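Local coordinates for protein transcriptional regulator (Thermus thermophilus, PDB 2H0A) that probably represses transcription as a CcpA-like regulator of the LacI type, sensing a small effector with its periplasmic-binding-protein-like domain, at residues 80-94 with 236-248. Residues are numbered along the deposited sequence; the frame is centred on the assembly and turned at random.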
loop_
_atom_site.group_PDB
_atom_site.type_symbol
_atom_site.label_atom_id
_atom_site.label_comp_id
_atom_site.label_asym_id
_atom_site.label_seq_id
_atom_site.Cartn_x
_atom_site.Cartn_y
_atom_site.Cartn_z
ATOM N N PRO A 80 -9.749 27.773 -9.793
ATOM C CA PRO A 80 -9.133 27.216 -11.000
ATOM C C PRO A 80 -8.539 25.838 -10.684
ATOM O O PRO A 80 -7.966 25.629 -9.609
ATOM C CB PRO A 80 -8.065 28.249 -11.344
ATOM C CG PRO A 80 -7.674 28.784 -9.994
ATOM C CD PRO A 80 -9.012 28.959 -9.323
ATOM N N VAL A 81 -8.681 24.901 -11.615
ATOM C CA VAL A 81 -8.163 23.556 -11.408
ATOM C C VAL A 81 -7.224 23.119 -12.532
ATOM O O VAL A 81 -7.550 23.230 -13.716
ATOM C CB VAL A 81 -9.317 22.533 -11.294
ATOM C CG1 VAL A 81 -8.763 21.158 -10.971
ATOM N N VAL A 82 -6.052 22.625 -12.151
ATOM C CA VAL A 82 -5.071 22.159 -13.118
ATOM C C VAL A 82 -4.716 20.704 -12.819
ATOM O O VAL A 82 -4.277 20.378 -11.714
ATOM C CB VAL A 82 -3.793 23.031 -13.074
ATOM C CG1 VAL A 82 -3.245 23.078 -11.663
ATOM C CG2 VAL A 82 -2.750 22.482 -14.033
ATOM N N LEU A 83 -4.928 19.836 -13.806
ATOM C CA LEU A 83 -4.641 18.407 -13.677
ATOM C C LEU A 83 -3.190 18.090 -14.001
ATOM O O LEU A 83 -2.606 18.689 -14.899
ATOM C CB LEU A 83 -5.517 17.596 -14.629
ATOM C CG LEU A 83 -7.015 17.478 -14.376
ATOM C CD1 LEU A 83 -7.650 16.731 -15.533
ATOM C CD2 LEU A 83 -7.262 16.737 -13.078
ATOM N N VAL A 84 -2.613 17.143 -13.272
ATOM C CA VAL A 84 -1.246 16.730 -13.518
ATOM C C VAL A 84 -1.223 15.212 -13.546
ATOM O O VAL A 84 -1.826 14.563 -12.691
ATOM C CB VAL A 84 -0.267 17.252 -12.436
ATOM C CG1 VAL A 84 -0.658 16.728 -11.068
ATOM C CG2 VAL A 84 1.159 16.834 -12.787
ATOM N N ASP A 85 -0.528 14.656 -14.536
ATOM C CA ASP A 85 -0.441 13.213 -14.721
ATOM C C ASP A 85 -1.801 12.718 -15.183
ATOM O O ASP A 85 -2.127 11.541 -15.056
ATOM C CB ASP A 85 -0.062 12.516 -13.418
ATOM C CG ASP A 85 0.150 11.031 -13.601
ATOM O OD1 ASP A 85 1.132 10.651 -14.270
ATOM O OD2 ASP A 85 -0.670 10.241 -13.090
ATOM N N ALA A 86 -2.597 13.644 -15.710
ATOM C CA ALA A 86 -3.937 13.345 -16.209
ATOM C C ALA A 86 -4.264 14.299 -17.350
ATOM O O ALA A 86 -3.582 15.302 -17.534
ATOM C CB ALA A 86 -4.961 13.500 -15.087
ATOM N N GLN A 87 -5.301 13.978 -18.117
ATOM C CA GLN A 87 -5.717 14.816 -19.236
ATOM C C GLN A 87 -7.210 15.063 -19.191
ATOM O O GLN A 87 -7.982 14.190 -18.803
ATOM C CB GLN A 87 -5.392 14.161 -20.573
ATOM C CG GLN A 87 -3.932 13.971 -20.852
ATOM C CD GLN A 87 -3.705 13.458 -22.253
ATOM O OE1 GLN A 87 -4.066 14.118 -23.226
ATOM N NE2 GLN A 87 -3.113 12.272 -22.367
ATOM N N ASN A 88 -7.616 16.252 -19.608
ATOM C CA ASN A 88 -9.021 16.605 -19.619
ATOM C C ASN A 88 -9.225 17.789 -20.556
ATOM O O ASN A 88 -8.471 18.764 -20.522
ATOM C CB ASN A 88 -9.480 16.964 -18.205
ATOM C CG ASN A 88 -10.981 17.061 -18.088
ATOM O OD1 ASN A 88 -11.691 16.097 -18.346
ATOM N ND2 ASN A 88 -11.474 18.228 -17.699
ATOM N N PRO A 89 -10.244 17.710 -21.419
ATOM C CA PRO A 89 -10.561 18.771 -22.375
ATOM C C PRO A 89 -10.983 20.074 -21.702
ATOM O O PRO A 89 -10.919 21.142 -22.315
ATOM C CB PRO A 89 -11.698 18.169 -23.191
ATOM C CG PRO A 89 -11.420 16.698 -23.129
ATOM C CD PRO A 89 -11.052 16.510 -21.685
ATOM N N ARG A 90 -11.400 19.985 -20.441
ATOM C CA ARG A 90 -11.871 21.156 -19.708
ATOM C C ARG A 90 -10.929 21.751 -18.677
ATOM O O ARG A 90 -11.266 22.748 -18.040
ATOM C CB ARG A 90 -13.199 20.839 -19.017
ATOM C CG ARG A 90 -14.268 20.268 -19.931
ATOM N NH1 ARG A 90 -14.681 16.100 -19.012
ATOM N N TYR A 91 -9.760 21.156 -18.497
ATOM C CA TYR A 91 -8.817 21.677 -17.515
ATOM C C TYR A 91 -7.390 21.663 -18.040
ATOM O O TYR A 91 -7.041 20.824 -18.873
ATOM C CB TYR A 91 -8.888 20.845 -16.229
ATOM C CG TYR A 91 -10.197 20.964 -15.469
ATOM C CD1 TYR A 91 -10.456 22.065 -14.657
ATOM C CD2 TYR A 91 -11.170 19.967 -15.556
ATOM C CE1 TYR A 91 -11.646 22.168 -13.946
ATOM C CE2 TYR A 91 -12.366 20.059 -14.853
ATOM C CZ TYR A 91 -12.600 21.162 -14.046
ATOM O OH TYR A 91 -13.777 21.254 -13.325
ATOM N N ASP A 92 -6.571 22.602 -17.570
ATOM C CA ASP A 92 -5.170 22.636 -17.971
ATOM C C ASP A 92 -4.606 21.307 -17.479
ATOM O O ASP A 92 -4.811 20.925 -16.322
ATOM C CB ASP A 92 -4.423 23.788 -17.299
ATOM C CG ASP A 92 -4.852 25.146 -17.813
ATOM O OD1 ASP A 92 -5.350 25.221 -18.957
ATOM O OD2 ASP A 92 -4.674 26.143 -17.082
ATOM N N SER A 93 -3.895 20.602 -18.349
ATOM C CA SER A 93 -3.364 19.311 -17.976
ATOM C C SER A 93 -1.921 19.080 -18.373
ATOM O O SER A 93 -1.529 19.321 -19.515
ATOM C CB SER A 93 -4.211 18.211 -18.611
ATOM O OG SER A 93 -5.595 18.474 -18.460
ATOM N N VAL A 94 -1.127 18.615 -17.419
ATOM C CA VAL A 94 0.253 18.275 -17.701
ATOM C C VAL A 94 0.218 16.744 -17.630
ATOM O O VAL A 94 -0.510 16.169 -16.821
ATOM C CB VAL A 94 1.228 18.905 -16.659
ATOM C CG1 VAL A 94 0.461 19.793 -15.721
ATOM C CG2 VAL A 94 2.010 17.832 -15.913
ATOM N N MET A 236 7.076 17.886 -13.792
ATOM C CA MET A 236 5.658 17.748 -14.112
ATOM C C MET A 236 4.831 18.470 -13.048
ATOM O O MET A 236 3.840 19.118 -13.366
ATOM C CB MET A 236 5.265 16.264 -14.180
ATOM C CG MET A 236 5.829 15.512 -15.391
ATOM S SD MET A 236 5.428 13.743 -15.416
ATOM C CE MET A 236 3.683 13.864 -15.549
ATOM N N GLY A 237 5.252 18.355 -11.788
ATOM C CA GLY A 237 4.558 19.023 -10.697
ATOM C C GLY A 237 4.803 20.520 -10.783
ATOM O O GLY A 237 3.871 21.324 -10.675
ATOM N N ALA A 238 6.066 20.893 -10.980
ATOM C CA ALA A 238 6.445 22.300 -11.131
ATOM C C ALA A 238 5.669 22.961 -12.271
ATOM O O ALA A 238 5.203 24.085 -12.136
ATOM C CB ALA A 238 7.946 22.419 -11.393
ATOM N N ARG A 239 5.532 22.265 -13.397
ATOM C CA ARG A 239 4.787 22.819 -14.523
ATOM C C ARG A 239 3.323 22.961 -14.136
ATOM O O ARG A 239 2.676 23.955 -14.466
ATOM C CB ARG A 239 4.912 21.921 -15.758
ATOM C CG ARG A 239 4.064 22.372 -16.949
ATOM C CD ARG A 239 4.331 23.842 -17.321
ATOM N NE ARG A 239 5.750 24.085 -17.587
ATOM C CZ ARG A 239 6.274 25.280 -17.826
ATOM N NH1 ARG A 239 5.496 26.357 -17.837
ATOM N NH2 ARG A 239 7.576 25.399 -18.037
ATOM N N ALA A 240 2.806 21.956 -13.435
ATOM C CA ALA A 240 1.423 21.969 -12.974
ATOM C C ALA A 240 1.195 23.184 -12.074
ATOM O O ALA A 240 0.158 23.838 -12.139
ATOM C CB ALA A 240 1.134 20.704 -12.205
ATOM N N ALA A 241 2.177 23.480 -11.231
ATOM C CA ALA A 241 2.078 24.620 -10.336
ATOM C C ALA A 241 2.056 25.943 -11.115
ATOM O O ALA A 241 1.189 26.789 -10.885
ATOM C CB ALA A 241 3.246 24.608 -9.344
ATOM N N GLN A 242 3.001 26.114 -12.040
ATOM C CA GLN A 242 3.089 27.336 -12.837
ATOM C C GLN A 242 1.799 27.665 -13.570
ATOM O O GLN A 242 1.347 28.803 -13.545
ATOM C CB GLN A 242 4.231 27.239 -13.851
ATOM C CG GLN A 242 4.355 28.466 -14.762
ATOM C CD GLN A 242 4.779 29.746 -14.034
ATOM O OE1 GLN A 242 4.521 30.854 -14.516
ATOM N NE2 GLN A 242 5.444 29.598 -12.888
ATOM N N LEU A 243 1.214 26.671 -14.227
ATOM C CA LEU A 243 -0.033 26.871 -14.956
ATOM C C LEU A 243 -1.084 27.376 -13.995
ATOM O O LEU A 243 -1.818 28.311 -14.304
ATOM C CB LEU A 243 -0.523 25.561 -15.584
ATOM C CG LEU A 243 0.260 24.961 -16.755
ATOM C CD1 LEU A 243 -0.194 23.541 -16.992
ATOM C CD2 LEU A 243 0.055 25.798 -17.999
ATOM N N LEU A 244 -1.144 26.751 -12.821
ATOM C CA LEU A 244 -2.107 27.121 -11.792
ATOM C C LEU A 244 -1.965 28.591 -11.426
ATOM O O LEU A 244 -2.959 29.315 -11.359
ATOM C CB LEU A 244 -1.903 26.261 -10.546
ATOM C CG LEU A 244 -2.948 26.437 -9.446
ATOM C CD1 LEU A 244 -4.304 25.987 -9.950
ATOM C CD2 LEU A 244 -2.541 25.637 -8.231
ATOM N N LEU A 245 -0.725 29.013 -11.182
ATOM C CA LEU A 245 -0.408 30.395 -10.833
ATOM C C LEU A 245 -0.908 31.332 -11.906
ATOM O O LEU A 245 -1.593 32.317 -11.623
ATOM C CB LEU A 245 1.097 30.592 -10.711
ATOM C CG LEU A 245 1.791 30.276 -9.391
ATOM C CD1 LEU A 245 3.277 30.561 -9.547
ATOM C CD2 LEU A 245 1.197 31.130 -8.270
ATOM N N GLU A 246 -0.538 31.026 -13.145
ATOM C CA GLU A 246 -0.945 31.844 -14.275
ATOM C C GLU A 246 -2.449 32.025 -14.215
ATOM O O GLU A 246 -2.961 33.127 -14.379
ATOM C CB GLU A 246 -0.533 31.172 -15.586
ATOM C CG GLU A 246 0.932 31.382 -15.944
ATOM C CD GLU A 246 1.481 30.309 -16.869
ATOM O OE1 GLU A 246 0.691 29.645 -17.570
ATOM O OE2 GLU A 246 2.716 30.132 -16.901
ATOM N N ARG A 247 -3.151 30.935 -13.949
ATOM C CA ARG A 247 -4.595 30.975 -13.871
ATOM C C ARG A 247 -5.069 31.721 -12.617
ATOM O O ARG A 247 -6.011 32.515 -12.676
ATOM C CB ARG A 247 -5.147 29.550 -13.887
ATOM C CG ARG A 247 -6.274 29.356 -14.877
ATOM C CD ARG A 247 -5.806 28.799 -16.214
ATOM N NE ARG A 247 -6.672 29.260 -17.298
ATOM C CZ ARG A 247 -6.894 28.602 -18.430
ATOM N NH1 ARG A 247 -6.326 27.431 -18.660
ATOM N NH2 ARG A 247 -7.694 29.122 -19.342
ATOM N N MET A 248 -4.418 31.470 -11.484
ATOM C CA MET A 248 -4.804 32.138 -10.246
ATOM C C MET A 248 -4.517 33.626 -10.345
ATOM O O MET A 248 -5.123 34.433 -9.642
ATOM C CB MET A 248 -4.065 31.545 -9.036
ATOM C CG MET A 248 -4.495 30.122 -8.660
ATOM S SD MET A 248 -3.929 29.565 -7.027
ATOM C CE MET A 248 -2.158 29.762 -7.157
#
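In the N-terminal lobe of a periplasmic-binding-protein-like fold, helix 236-248 packs along the neighbouring parallel strands 81-84 and 92-94, nearly antiparallel to both, its axis at closest approach 8.2 Å from that of the first strand and 8.5 Å from that of the second. Ala-240 makes this possible: its small CB sits 3.7 Å from Val-84 CB and equally near Val-94 CG1. Beta-branched valines suit the strands, offering short, stiff side chains to the helix. In Val-82, CG1 lies between the backbone N and carbonyl carbon (chi1 55°) and meets Leu-244 CD1 at 3.5 Å, while CG2, anti to N, faces Leu-243 CD1 at 4.1 Å. The helix, late in sequence, covers early strands, as expected where the chain crosses between lobes repeatedly; Leu-244 also reaches Ile-60. At the helix's C-terminal end, Pro-80 CG packs on Met-248 CG at 3.7 Å. There Arg-247, its arm passing Pro-80 CB, forms a salt bridge through NH1 with the Asp-92 carboxylate, as modelled nearly coplanar (20°), but NH1 sits too close for the details to be sure. A methionine in its place would probably deprive Asp-92 of a cationic partner, leaving more of its charge to Arg-256.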